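Hypothetical protein AF1531 (PDB 2I5H) is of unknown function but joins an antiparallel beta sheet to a helical part with a helix-hairpin-helix-like motif and may bind nucleic acid. Local coordinates at residues A[57-62]-A[84-89]; A[25-30]-A[44-49]; A[19-24]-A[72-77]; A[134-139]-A[178-183]. All blocks are in the same frame, centred on the assembly; numbering follows the deposited sequence.

Contact 1: residues A[57-62]-A[84-89]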
loop_
_atom_site.group_PDB
_atom_site.type_symbol
_atom_site.label_atom_id
_atom_site.label_comp_id
_atom_site.label_asym_id
_atom_site.label_seq_id
_atom_site.Cartn_x
_atom_site.Cartn_y
_atom_site.Cartn_z
ATOM N N GLU A 57 -2.705 2.290 -13.504
ATOM C CA GLU A 57 -3.888 2.898 -14.076
ATOM C C GLU A 57 -4.381 1.803 -15.023
ATOM O O GLU A 57 -3.598 1.254 -15.804
ATOM C CB GLU A 57 -3.536 4.165 -14.848
ATOM C CG GLU A 57 -4.744 4.868 -15.423
ATOM C CD GLU A 57 -4.504 6.355 -15.633
ATOM O OE1 GLU A 57 -4.367 7.096 -14.631
ATOM O OE2 GLU A 57 -4.448 6.775 -16.798
ATOM N N VAL A 58 -5.659 1.463 -14.921
ATOM C CA VAL A 58 -6.244 0.413 -15.753
ATOM C C VAL A 58 -7.570 0.859 -16.343
ATOM O O VAL A 58 -8.250 1.710 -15.779
ATOM C CB VAL A 58 -6.531 -0.854 -14.914
ATOM C CG1 VAL A 58 -5.285 -1.280 -14.164
ATOM C CG2 VAL A 58 -7.657 -0.571 -13.922
ATOM N N SER A 59 -7.945 0.281 -17.482
ATOM C CA SER A 59 -9.241 0.596 -18.055
ATOM C C SER A 59 -10.220 -0.398 -17.413
ATOM O O SER A 59 -9.825 -1.482 -16.971
ATOM C CB SER A 59 -9.229 0.446 -19.580
ATOM O OG SER A 59 -8.624 -0.770 -19.974
ATOM N N ILE A 60 -11.486 -0.014 -17.348
ATOM C CA ILE A 60 -12.512 -0.854 -16.736
ATOM C C ILE A 60 -13.509 -1.300 -17.804
ATOM O O ILE A 60 -13.822 -0.545 -18.716
ATOM C CB ILE A 60 -13.243 -0.066 -15.608
ATOM C CG1 ILE A 60 -12.247 0.303 -14.496
ATOM C CG2 ILE A 60 -14.396 -0.884 -15.035
ATOM C CD1 ILE A 60 -11.574 -0.883 -13.824
ATOM N N ARG A 61 -13.985 -2.539 -17.698
ATOM C CA ARG A 61 -14.940 -3.080 -18.659
ATOM C C ARG A 61 -16.297 -2.386 -18.609
ATOM O O ARG A 61 -16.685 -1.817 -17.591
ATOM C CB ARG A 61 -15.129 -4.578 -18.409
ATOM C CG ARG A 61 -13.858 -5.393 -18.591
ATOM C CD ARG A 61 -14.102 -6.854 -18.230
ATOM N NE ARG A 61 -15.049 -7.453 -19.159
ATOM C CZ ARG A 61 -14.737 -7.871 -20.383
ATOM N NH1 ARG A 61 -13.493 -7.769 -20.834
ATOM N NH2 ARG A 61 -15.682 -8.368 -21.167
ATOM N N LYS A 62 -17.021 -2.451 -19.719
ATOM C CA LYS A 62 -18.340 -1.834 -19.799
ATOM C C LYS A 62 -19.297 -2.393 -18.748
ATOM O O LYS A 62 -19.222 -3.563 -18.383
ATOM C CB LYS A 62 -18.941 -2.053 -21.192
ATOM C CG LYS A 62 -18.113 -1.481 -22.319
ATOM C CD LYS A 62 -18.816 -1.635 -23.658
ATOM C CE LYS A 62 -17.977 -1.035 -24.776
ATOM N NZ LYS A 62 -17.695 0.406 -24.504
ATOM N N LYS A 84 -7.949 -3.541 -19.412
ATOM C CA LYS A 84 -6.519 -3.596 -19.687
ATOM C C LYS A 84 -5.698 -2.775 -18.688
ATOM O O LYS A 84 -6.194 -1.803 -18.109
ATOM C CB LYS A 84 -6.249 -3.058 -21.095
ATOM C CG LYS A 84 -6.963 -3.806 -22.217
ATOM C CD LYS A 84 -6.466 -5.240 -22.321
ATOM C CE LYS A 84 -7.100 -5.955 -23.504
ATOM N NZ LYS A 84 -6.572 -7.337 -23.660
ATOM N N ILE A 85 -4.451 -3.184 -18.478
ATOM C CA ILE A 85 -3.554 -2.437 -17.601
ATOM C C ILE A 85 -2.910 -1.410 -18.533
ATOM O O ILE A 85 -2.248 -1.773 -19.509
ATOM C CB ILE A 85 -2.464 -3.339 -16.990
ATOM C CG1 ILE A 85 -3.111 -4.404 -16.098
ATOM C CG2 ILE A 85 -1.487 -2.496 -16.160
ATOM C CD1 ILE A 85 -2.115 -5.331 -15.423
ATOM N N LYS A 86 -3.107 -0.127 -18.240
ATOM C CA LYS A 86 -2.575 0.933 -19.095
ATOM C C LYS A 86 -1.110 1.287 -18.839
ATOM O O LYS A 86 -0.288 1.304 -19.765
ATOM C CB LYS A 86 -3.423 2.206 -18.941
ATOM C CG LYS A 86 -4.928 2.016 -19.111
ATOM C CD LYS A 86 -5.323 1.621 -20.526
ATOM C CE LYS A 86 -5.248 2.794 -21.489
ATOM N NZ LYS A 86 -5.773 2.416 -22.835
ATOM N N ARG A 87 -0.780 1.564 -17.584
ATOM C CA ARG A 87 0.580 1.965 -17.253
ATOM C C ARG A 87 0.801 2.053 -15.757
ATOM O O ARG A 87 -0.137 2.254 -14.983
ATOM C CB ARG A 87 0.860 3.339 -17.857
ATOM C CG ARG A 87 -0.143 4.400 -17.411
ATOM C CD ARG A 87 0.005 5.727 -18.172
ATOM N NE ARG A 87 -1.180 6.574 -18.006
ATOM C CZ ARG A 87 -1.308 7.804 -18.501
ATOM N NH1 ARG A 87 -0.323 8.356 -19.204
ATOM N NH2 ARG A 87 -2.426 8.493 -18.291
ATOM N N ARG A 88 2.056 1.893 -15.360
ATOM C CA ARG A 88 2.426 2.002 -13.968
ATOM C C ARG A 88 2.503 3.502 -13.675
ATOM O O ARG A 88 2.892 4.294 -14.537
ATOM C CB ARG A 88 3.779 1.334 -13.723
ATOM C CG ARG A 88 4.206 1.387 -12.277
ATOM C CD ARG A 88 5.373 0.459 -12.007
ATOM N NE ARG A 88 5.813 0.580 -10.623
ATOM C CZ ARG A 88 6.704 -0.216 -10.046
ATOM N NH1 ARG A 88 7.262 -1.206 -10.731
ATOM N NH2 ARG A 88 7.035 -0.016 -8.778
ATOM N N LEU A 89 2.145 3.884 -12.454
ATOM C CA LEU A 89 2.117 5.292 -12.069
ATOM C C LEU A 89 3.098 5.672 -10.974
ATOM O O LEU A 89 3.493 4.841 -10.172
ATOM C CB LEU A 89 0.715 5.651 -11.570
ATOM C CG LEU A 89 -0.479 5.322 -12.470
ATOM C CD1 LEU A 89 -1.776 5.565 -11.704
ATOM C CD2 LEU A 89 -0.423 6.171 -13.726
HETATM O O HOH W 1 -8.052 -0.109 -22.563
#
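Glu57 faces both Lys86 and Arg87, and this two-against-one pairing is a classic beta bulge between antiparallel strands 55-60 and 82-88. The evidence is in the backbone: Glu57 O takes a firm bond from Lys86 N at 2.8 Å and a weak, longer one from Arg87 N at 3.3 Å, while Glu57 N donates to Arg87 O. Beyond the bulge the register is shifted by one residue, so Val58 pairs with Ile85 without hydrogen bonds.

The side chain of Glu57 starts with CB against the methyls of Leu89, 3.9 Å from CD1. CG stands anti to the backbone N (chi1 -178°), and the extended chain runs alongside Arg87, pointing the same way. At its tip the oxygens divide their work. OE2 receives Arg87 NH2 at 3.0 Å on its syn side, with an N-H...O angle of 164°, and closes a salt bridge. OE2 lies in the guanidinium plane, but the carboxylate is turned 72° from that plane, so NH2 comes to OE2 from outside the carboxylate plane, and NE adds only a weak bond to the same oxygen. OE1 turns to His31 and Gln46, so both oxygens of this buried carboxylate have partners.

Further along, Ser59 N donates to Lys84 O at 2.8 Å, and Ser59 OG accepts from Lys84 N at 2.9 Å while holding a water at 2.7 Å.

Contact 2: residues A[25-30]-A[44-49]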
loop_
_atom_site.group_PDB
_atom_site.type_symbol
_atom_site.label_atom_id
_atom_site.label_comp_id
_atom_site.label_asym_id
_atom_site.label_seq_id
_atom_site.Cartn_x
_atom_site.Cartn_y
_atom_site.Cartn_z
ATOM N N ASP A 25 -9.519 5.045 -7.018
ATOM C CA ASP A 25 -10.378 6.038 -7.643
ATOM C C ASP A 25 -10.896 5.502 -8.973
ATOM O O ASP A 25 -10.139 4.905 -9.744
ATOM C CB ASP A 25 -9.556 7.322 -7.857
ATOM C CG ASP A 25 -10.384 8.483 -8.379
ATOM O OD1 ASP A 25 -11.560 8.616 -7.989
ATOM O OD2 ASP A 25 -9.841 9.279 -9.169
ATOM N N PHE A 26 -12.189 5.690 -9.225
ATOM C CA PHE A 26 -12.787 5.255 -10.485
ATOM C C PHE A 26 -13.306 6.465 -11.260
ATOM O O PHE A 26 -14.038 7.305 -10.715
ATOM C CB PHE A 26 -13.928 4.254 -10.247
ATOM C CG PHE A 26 -14.679 3.883 -11.506
ATOM C CD1 PHE A 26 -13.989 3.454 -12.648
ATOM C CD2 PHE A 26 -16.065 3.993 -11.564
ATOM C CE1 PHE A 26 -14.673 3.144 -13.829
ATOM C CE2 PHE A 26 -16.764 3.683 -12.743
ATOM C CZ PHE A 26 -16.066 3.258 -13.879
ATOM N N MET A 27 -12.912 6.555 -12.530
ATOM C CA MET A 27 -13.309 7.657 -13.407
ATOM C C MET A 27 -14.076 7.142 -14.622
ATOM O O MET A 27 -13.473 6.734 -15.626
ATOM C CB MET A 27 -12.073 8.412 -13.895
ATOM C CG MET A 27 -11.264 9.062 -12.791
ATOM S SD MET A 27 -9.624 9.579 -13.342
ATOM C CE MET A 27 -8.689 8.121 -12.984
ATOM N N PRO A 28 -15.415 7.164 -14.555
ATOM C CA PRO A 28 -16.272 6.697 -15.655
ATOM C C PRO A 28 -15.849 7.217 -17.026
ATOM O O PRO A 28 -15.857 6.466 -18.004
ATOM C CB PRO A 28 -17.652 7.207 -15.249
ATOM C CG PRO A 28 -17.607 7.102 -13.767
ATOM C CD PRO A 28 -16.231 7.621 -13.416
ATOM N N TYR A 29 -15.497 8.499 -17.107
ATOM C CA TYR A 29 -15.065 9.085 -18.381
ATOM C C TYR A 29 -13.578 9.404 -18.435
ATOM O O TYR A 29 -13.139 10.235 -19.241
ATOM C CB TYR A 29 -15.860 10.361 -18.694
ATOM C CG TYR A 29 -17.103 10.112 -19.513
ATOM C CD1 TYR A 29 -18.362 10.459 -19.029
ATOM C CD2 TYR A 29 -17.021 9.502 -20.768
ATOM C CE1 TYR A 29 -19.515 10.200 -19.772
ATOM C CE2 TYR A 29 -18.166 9.237 -21.517
ATOM C CZ TYR A 29 -19.409 9.585 -21.011
ATOM O OH TYR A 29 -20.547 9.279 -21.725
ATOM N N GLY A 30 -12.799 8.755 -17.578
ATOM C CA GLY A 30 -11.367 8.998 -17.562
ATOM C C GLY A 30 -10.958 10.321 -16.938
ATOM O O GLY A 30 -11.718 10.932 -16.188
ATOM N N LEU A 44 -11.675 4.575 -16.509
ATOM C CA LEU A 44 -10.397 4.229 -15.910
ATOM C C LEU A 44 -10.452 4.147 -14.393
ATOM O O LEU A 44 -11.307 4.760 -13.761
ATOM C CB LEU A 44 -9.344 5.290 -16.264
ATOM C CG LEU A 44 -9.006 5.605 -17.722
ATOM C CD1 LEU A 44 -8.033 6.798 -17.772
ATOM C CD2 LEU A 44 -8.390 4.366 -18.381
ATOM N N ALA A 45 -9.535 3.375 -13.821
ATOM C CA ALA A 45 -9.408 3.288 -12.375
ATOM C C ALA A 45 -7.926 3.328 -12.008
ATOM O O ALA A 45 -7.074 2.845 -12.759
ATOM C CB ALA A 45 -10.038 2.002 -11.847
ATOM N N GLN A 46 -7.609 3.940 -10.874
ATOM C CA GLN A 46 -6.234 3.921 -10.417
ATOM C C GLN A 46 -6.274 2.928 -9.269
ATOM O O GLN A 46 -7.141 3.008 -8.394
ATOM C CB GLN A 46 -5.774 5.307 -9.966
ATOM C CG GLN A 46 -5.742 6.306 -11.109
ATOM C CD GLN A 46 -5.032 7.591 -10.746
ATOM O OE1 GLN A 46 -5.092 8.044 -9.603
ATOM N NE2 GLN A 46 -4.364 8.196 -11.724
ATOM N N VAL A 47 -5.359 1.969 -9.290
ATOM C CA VAL A 47 -5.339 0.937 -8.270
ATOM C C VAL A 47 -3.968 0.747 -7.644
ATOM O O VAL A 47 -2.956 1.206 -8.176
ATOM C CB VAL A 47 -5.813 -0.414 -8.863
ATOM C CG1 VAL A 47 -7.182 -0.249 -9.499
ATOM C CG2 VAL A 47 -4.804 -0.925 -9.906
ATOM N N VAL A 48 -3.946 0.079 -6.497
ATOM C CA VAL A 48 -2.695 -0.204 -5.812
ATOM C C VAL A 48 -2.613 -1.717 -5.608
ATOM O O VAL A 48 -3.549 -2.330 -5.089
ATOM C CB VAL A 48 -2.595 0.562 -4.450
ATOM C CG1 VAL A 48 -3.766 0.208 -3.525
ATOM C CG2 VAL A 48 -1.271 0.244 -3.776
ATOM N N GLY A 49 -1.513 -2.314 -6.064
ATOM C CA GLY A 49 -1.316 -3.754 -5.932
ATOM C C GLY A 49 -1.235 -4.215 -4.486
ATOM O O GLY A 49 -0.596 -3.564 -3.660
#
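Met27 and Leu44 exchange two backbone bonds: Met27 N reaches Leu44 O at 2.7 Å, and Leu44 N returns to Met27 O at 2.9 Å. One pair further along, Gln46 N donates to Asp25 O at 2.9 Å, whereas the reverse bond from Asp25 N is weak. Between these hydrogen-bonded pairs Phe26 lies opposite Ala45 in a non-hydrogen-bonded pair. Its CD1 comes within 3.2 Å of Leu44 O, and the Ala45 methyl sits at the ring edge, near its plane. The first torsion (174°) leaves the ring beside its own carbonyl carbon, and Pro28 N lies over the centre of one ring face.

On the other face of the sheet, Met27 bends at its last torsion (-90°) and sends CE obliquely across to Gln46 CG, 3.9 Å away. The arrangement is an antiparallel pairing of strands 20-27 and 44-49 within a five-stranded antiparallel sheet in which 20-27 lies between 71-73 and 44-49.

At the end of strand 20-27 a type I turn runs from Met27 to Gly30. Gly30 N closes it on Met27 O at 2.9 Å, approaching from the opposite face of the carbonyl plane to Leu44 N, so that one oxygen holds two donors. Gly30, at positive phi (74°), ends the turn, and Gly30 CA lies 4.0 Å from Leu44 CD1.

In the second shell, Thr95 gives its backbone N to Gln46 OE1 and its hydroxyl pairs with Asp25 OD2, while Asp93 O receives Gln46 NE2. Leu44 packs on Glu57, and Ala98 of helix 96-111 touches both Asp25 and Gln46.

Contact 3: residues A[19-24]-A[72-77]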
loop_
_atom_site.group_PDB
_atom_site.type_symbol
_atom_site.label_atom_id
_atom_site.label_comp_id
_atom_site.label_asym_id
_atom_site.label_seq_id
_atom_site.Cartn_x
_atom_site.Cartn_y
_atom_site.Cartn_z
ATOM N N ASP A 19 -1.224 -9.723 -8.901
ATOM C CA ASP A 19 -2.341 -10.528 -9.380
ATOM C C ASP A 19 -3.651 -9.837 -8.994
ATOM O O ASP A 19 -4.663 -9.962 -9.688
ATOM C CB ASP A 19 -2.290 -11.930 -8.767
ATOM C CG ASP A 19 -2.225 -13.017 -9.818
ATOM O OD1 ASP A 19 -1.396 -12.893 -10.745
ATOM O OD2 ASP A 19 -2.995 -13.997 -9.719
ATOM N N TYR A 20 -3.621 -9.108 -7.882
ATOM C CA TYR A 20 -4.795 -8.384 -7.405
ATOM C C TYR A 20 -4.422 -6.973 -6.957
ATOM O O TYR A 20 -3.310 -6.738 -6.497
ATOM C CB TYR A 20 -5.424 -9.121 -6.227
ATOM C CG TYR A 20 -6.104 -10.414 -6.605
ATOM C CD1 TYR A 20 -7.418 -10.423 -7.068
ATOM C CD2 TYR A 20 -5.436 -11.629 -6.493
ATOM C CE1 TYR A 20 -8.054 -11.617 -7.410
ATOM C CE2 TYR A 20 -6.060 -12.828 -6.831
ATOM C CZ TYR A 20 -7.367 -12.815 -7.286
ATOM O OH TYR A 20 -7.988 -14.002 -7.606
ATOM N N ALA A 21 -5.360 -6.041 -7.097
ATOM C CA ALA A 21 -5.139 -4.656 -6.679
ATOM C C ALA A 21 -6.420 -4.096 -6.078
ATOM O O ALA A 21 -7.509 -4.646 -6.274
ATOM C CB ALA A 21 -4.704 -3.799 -7.869
ATOM N N TYR A 22 -6.284 -2.996 -5.347
ATOM C CA TYR A 22 -7.427 -2.350 -4.713
ATOM C C TYR A 22 -7.684 -0.991 -5.361
ATOM O O TYR A 22 -6.753 -0.234 -5.650
ATOM C CB TYR A 22 -7.167 -2.202 -3.211
ATOM C CG TYR A 22 -7.357 -3.488 -2.425
ATOM C CD1 TYR A 22 -8.530 -3.719 -1.705
ATOM C CD2 TYR A 22 -6.369 -4.469 -2.402
ATOM C CE1 TYR A 22 -8.715 -4.896 -0.978
ATOM C CE2 TYR A 22 -6.541 -5.653 -1.676
ATOM C CZ TYR A 22 -7.716 -5.856 -0.967
ATOM O OH TYR A 22 -7.882 -7.009 -0.234
ATOM N N VAL A 23 -8.958 -0.693 -5.601
ATOM C CA VAL A 23 -9.355 0.547 -6.242
ATOM C C VAL A 23 -9.168 1.782 -5.365
ATOM O O VAL A 23 -9.624 1.823 -4.223
ATOM C CB VAL A 23 -10.833 0.479 -6.697
ATOM C CG1 VAL A 23 -11.254 1.804 -7.299
ATOM C CG2 VAL A 23 -11.014 -0.651 -7.696
ATOM N N LEU A 24 -8.491 2.779 -5.920
ATOM C CA LEU A 24 -8.239 4.037 -5.233
ATOM C C LEU A 24 -9.185 5.117 -5.733
ATOM O O LEU A 24 -9.600 5.996 -4.976
ATOM C CB LEU A 24 -6.802 4.503 -5.487
ATOM C CG LEU A 24 -5.646 3.597 -5.057
ATOM C CD1 LEU A 24 -4.332 4.166 -5.585
ATOM C CD2 LEU A 24 -5.607 3.491 -3.541
ATOM N N VAL A 72 -9.699 -6.029 -7.177
ATOM C CA VAL A 72 -9.891 -6.469 -8.549
ATOM C C VAL A 72 -8.753 -7.337 -9.049
ATOM O O VAL A 72 -7.596 -7.166 -8.664
ATOM C CB VAL A 72 -10.056 -5.269 -9.514
ATOM C CG1 VAL A 72 -11.319 -4.498 -9.163
ATOM C CG2 VAL A 72 -8.824 -4.356 -9.437
ATOM N N TYR A 73 -9.099 -8.284 -9.908
ATOM C CA TYR A 73 -8.115 -9.183 -10.466
ATOM C C TYR A 73 -7.463 -8.522 -11.671
ATOM O O TYR A 73 -8.150 -8.033 -12.570
ATOM C CB TYR A 73 -8.786 -10.495 -10.883
ATOM C CG TYR A 73 -7.840 -11.486 -11.501
ATOM C CD1 TYR A 73 -6.888 -12.150 -10.726
ATOM C CD2 TYR A 73 -7.880 -11.751 -12.866
ATOM C CE1 TYR A 73 -5.997 -13.052 -11.300
ATOM C CE2 TYR A 73 -6.995 -12.653 -13.451
ATOM C CZ TYR A 73 -6.058 -13.298 -12.660
ATOM O OH TYR A 73 -5.179 -14.181 -13.239
ATOM N N ILE A 74 -6.134 -8.482 -11.671
ATOM C CA ILE A 74 -5.393 -7.890 -12.774
ATOM C C ILE A 74 -4.385 -8.879 -13.356
ATOM O O ILE A 74 -3.435 -8.483 -14.033
ATOM C CB ILE A 74 -4.651 -6.611 -12.323
ATOM C CG1 ILE A 74 -3.748 -6.918 -11.126
ATOM C CG2 ILE A 74 -5.672 -5.543 -11.935
ATOM C CD1 ILE A 74 -2.790 -5.773 -10.759
ATOM N N GLY A 75 -4.610 -10.164 -13.093
ATOM C CA GLY A 75 -3.722 -11.205 -13.593
ATOM C C GLY A 75 -3.943 -11.579 -15.052
ATOM O O GLY A 75 -4.717 -10.935 -15.757
ATOM N N LYS A 76 -3.276 -12.642 -15.499
ATOM C CA LYS A 76 -3.357 -13.094 -16.888
ATOM C C LYS A 76 -4.642 -13.804 -17.317
ATOM O O LYS A 76 -4.954 -13.866 -18.508
ATOM C CB LYS A 76 -2.164 -14.004 -17.202
ATOM C CG LYS A 76 -0.814 -13.382 -16.883
ATOM C CD LYS A 76 -0.568 -12.126 -17.699
ATOM C CE LYS A 76 0.688 -11.405 -17.233
ATOM N NZ LYS A 76 1.898 -12.272 -17.309
ATOM N N GLY A 77 -5.388 -14.345 -16.366
ATOM C CA GLY A 77 -6.611 -15.034 -16.740
ATOM C C GLY A 77 -7.746 -14.085 -17.071
ATOM O O GLY A 77 -7.540 -12.888 -17.324
HETATM O O HOH W 2 -1.606 -13.873 -13.619
#
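Tyr73 drives the edge of its ring into the face of Tyr20, a T-shaped pair with planes at 64° and centroids 5.2 Å apart, mounted on the antiparallel pairing of strands 20-27 and 71-73. The touching atom is Tyr73 CD1, 3.5 Å from Tyr20 CZ and offset toward the rim of that ring. Tyr20 also makes a cation-pi contact with Arg71.

Tyr73 is held on several sides. A chi1 of 179° swings its ring away from the backbone N and alongside Asp19; the carboxylate stands perpendicular to the ring, with Asp19 OD2 3.5 Å from Tyr73 CE1. Gly75 N sits over the centre of one ring face, and Gly77 N, at the edge of the ring and in its plane, donates to Tyr73 OH at 3.1 Å.

Ala21 and Val72 point to the other face of the sheet; nearby, Ala21 CB meets Ile74 CD1 and Val23 crosses Val72 at about a right angle. Ala21 and Val72 exchange backbone bonds, the straighter being Val72 N to Ala21 O at 2.7 Å. Ile74 N then donates to Asp19 O from above the carbonyl plane. At the far end a water joins the segments, donating to Asp19 OD1 at 3.0 Å and accepting from Lys76 N.

Contact 4: residues A[134-139]-A[178-183]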
loop_
_atom_site.group_PDB
_atom_site.type_symbol
_atom_site.label_atom_id
_atom_site.label_comp_id
_atom_site.label_asym_id
_atom_site.label_seq_id
_atom_site.Cartn_x
_atom_site.Cartn_y
_atom_site.Cartn_z
ATOM N N LEU A 134 14.008 -1.401 11.983
ATOM C CA LEU A 134 12.857 -0.790 12.641
ATOM C C LEU A 134 12.910 0.726 12.527
ATOM O O LEU A 134 11.876 1.396 12.527
ATOM C CB LEU A 134 12.809 -1.178 14.121
ATOM C CG LEU A 134 12.520 -2.644 14.432
ATOM C CD1 LEU A 134 12.492 -2.853 15.941
ATOM C CD2 LEU A 134 11.195 -3.054 13.805
ATOM N N GLU A 135 14.121 1.263 12.433
ATOM C CA GLU A 135 14.300 2.700 12.321
ATOM C C GLU A 135 13.897 3.195 10.939
ATOM O O GLU A 135 13.723 4.391 10.731
ATOM C CB GLU A 135 15.753 3.073 12.613
ATOM C CG GLU A 135 16.207 2.689 14.013
ATOM C CD GLU A 135 17.660 3.028 14.268
ATOM O OE1 GLU A 135 18.001 4.229 14.291
ATOM O OE2 GLU A 135 18.462 2.089 14.442
ATOM N N LEU A 136 13.751 2.274 9.991
ATOM C CA LEU A 136 13.341 2.652 8.641
ATOM C C LEU A 136 11.880 3.090 8.684
ATOM O O LEU A 136 11.415 3.843 7.827
ATOM C CB LEU A 136 13.499 1.473 7.676
ATOM C CG LEU A 136 14.933 1.034 7.366
ATOM C CD1 LEU A 136 14.911 -0.217 6.506
ATOM C CD2 LEU A 136 15.674 2.162 6.664
ATOM N N LEU A 137 11.163 2.614 9.697
ATOM C CA LEU A 137 9.757 2.955 9.865
ATOM C C LEU A 137 9.596 4.379 10.383
ATOM O O LEU A 137 10.060 4.708 11.475
ATOM C CB LEU A 137 9.092 1.983 10.838
ATOM C CG LEU A 137 9.167 0.504 10.462
ATOM C CD1 LEU A 137 8.497 -0.325 11.542
ATOM C CD2 LEU A 137 8.497 0.278 9.111
ATOM N N PRO A 138 8.941 5.246 9.596
ATOM C CA PRO A 138 8.726 6.639 9.999
ATOM C C PRO A 138 8.015 6.687 11.350
ATOM O O PRO A 138 6.927 6.132 11.505
ATOM C CB PRO A 138 7.861 7.193 8.869
ATOM C CG PRO A 138 8.320 6.403 7.681
ATOM C CD PRO A 138 8.399 5.001 8.247
ATOM N N GLY A 139 8.635 7.343 12.325
ATOM C CA GLY A 139 8.035 7.433 13.643
ATOM C C GLY A 139 8.619 6.427 14.619
ATOM O O GLY A 139 8.068 6.201 15.699
ATOM N N VAL A 178 2.090 1.653 7.117
ATOM C CA VAL A 178 1.522 2.468 6.044
ATOM C C VAL A 178 2.450 3.630 5.711
ATOM O O VAL A 178 2.668 3.940 4.538
ATOM C CB VAL A 178 0.130 3.024 6.431
ATOM C CG1 VAL A 178 -0.361 3.990 5.365
ATOM C CG2 VAL A 178 -0.854 1.877 6.594
ATOM N N SER A 179 2.995 4.267 6.745
ATOM C CA SER A 179 3.908 5.389 6.559
ATOM C C SER A 179 5.138 4.981 5.763
ATOM O O SER A 179 5.594 5.727 4.898
ATOM C CB SER A 179 4.356 5.956 7.912
ATOM O OG SER A 179 3.315 6.680 8.536
ATOM N N ARG A 180 5.681 3.803 6.061
ATOM C CA ARG A 180 6.861 3.326 5.349
ATOM C C ARG A 180 6.529 3.010 3.896
ATOM O O ARG A 180 7.261 3.397 2.988
ATOM C CB ARG A 180 7.448 2.084 6.030
ATOM C CG ARG A 180 8.678 1.514 5.321
ATOM C CD ARG A 180 9.806 2.539 5.232
ATOM N NE ARG A 180 10.887 2.091 4.355
ATOM C CZ ARG A 180 12.007 2.774 4.136
ATOM N NH1 ARG A 180 12.204 3.942 4.731
ATOM N NH2 ARG A 180 12.927 2.296 3.310
ATOM N N ILE A 181 5.421 2.312 3.671
ATOM C CA ILE A 181 5.026 1.972 2.306
ATOM C C ILE A 181 4.844 3.233 1.464
ATOM O O ILE A 181 5.359 3.330 0.350
ATOM C CB ILE A 181 3.729 1.135 2.298
ATOM C CG1 ILE A 181 4.002 -0.222 2.957
ATOM C CG2 ILE A 181 3.231 0.947 0.868
ATOM C CD1 ILE A 181 2.764 -1.076 3.167
ATOM N N ILE A 182 4.121 4.207 1.998
ATOM C CA ILE A 182 3.910 5.450 1.273
ATOM C C ILE A 182 5.250 6.133 1.009
ATOM O O ILE A 182 5.467 6.692 -0.065
ATOM C CB ILE A 182 2.970 6.388 2.058
ATOM C CG1 ILE A 182 1.539 5.842 1.978
ATOM C CG2 ILE A 182 3.052 7.804 1.511
ATOM C CD1 ILE A 182 0.509 6.660 2.713
ATOM N N TYR A 183 6.157 6.071 1.981
ATOM C CA TYR A 183 7.466 6.689 1.808
ATOM C C TYR A 183 8.199 6.061 0.625
ATOM O O TYR A 183 8.776 6.764 -0.203
ATOM C CB TYR A 183 8.316 6.526 3.071
ATOM C CG TYR A 183 9.694 7.132 2.925
ATOM C CD1 TYR A 183 9.882 8.509 3.013
ATOM C CD2 TYR A 183 10.800 6.332 2.650
ATOM C CE1 TYR A 183 11.144 9.077 2.828
ATOM C CE2 TYR A 183 12.065 6.889 2.463
ATOM C CZ TYR A 183 12.228 8.260 2.553
ATOM O OH TYR A 183 13.477 8.811 2.369
HETATM O O HOH W 3 3.963 6.602 11.451
#
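Leu136, Leu137 and Pro138 pack on Ser179 and Arg180 in a loop-to-helix contact that is largely apolar. The loop opens the Leu-Pro-Gly-Val-Gly sequence, the signature of a helix-hairpin-helix turn, and leads into helix 142-154; its partner is the surface of helix 173-186. In relatives such hairpins commonly bind the nucleic acid backbone, which is possible but not established here.

Pro138 fits closely against the helix backbone, with its CD 3.7 Å from Arg180 CA and its CB 3.8 Å from Ser179 CB. Leu137 reaches in with one branch: CD2 lies 3.7 Å from Arg180 CB, the two side chains crossing at about a right angle. Arg180 then runs past the loop. Its side chain leaves the helix trans about the first torsion (179°), and a bend at chi2 (59°) takes CD to within 3.3 Å of Leu136 O and brings one guanidinium face under Leu136 CB, which stands 4.0 Å above that plane, over its centre. The bond from Arg180 NH1 to Leu136 O is weak, at 3.2 Å with a poor N-H...O angle of 124°. NE is salt-bridged to Glu184 one turn on in the same helix, a firmer polar partner than Leu136 O.

At the other end a water bridges Pro138 O and Ser179 OG, 3.0 Å from each; the hydroxyl is also bonded to Lys175 O. Behind the loop Leu137 rests on Phe120 of helix 114-121, while helix 173-186 turns Val178, Ile181 and Ile182 toward helix 96-111, whose Ala98 and Val105 in turn touch the sheet.

Overall arrangement
Contacts 1, 2 and 3 belong to one antiparallel sheet, while contact 4 lies in the helical part on the other side of the chain's centre. Contacts 1 and 2, with centres about 7 Å apart, join through neighbouring strands 44-49 and 55-60, where Val58 O and Ala45 N are 2.9 Å apart. Contacts 2 and 3 share strand 20-27 and lie about 12 Å apart, centre to centre. Contacts 1 and 3 involve the two outermost strands yet touch, Ile85 CD1 lying 3.7 Å from Ile74 O, consistent with a sheet curling toward closure. Contact 4 is 25 to 28 Å from the others between centres and touches none. No bound ligand or active site is known to relate them.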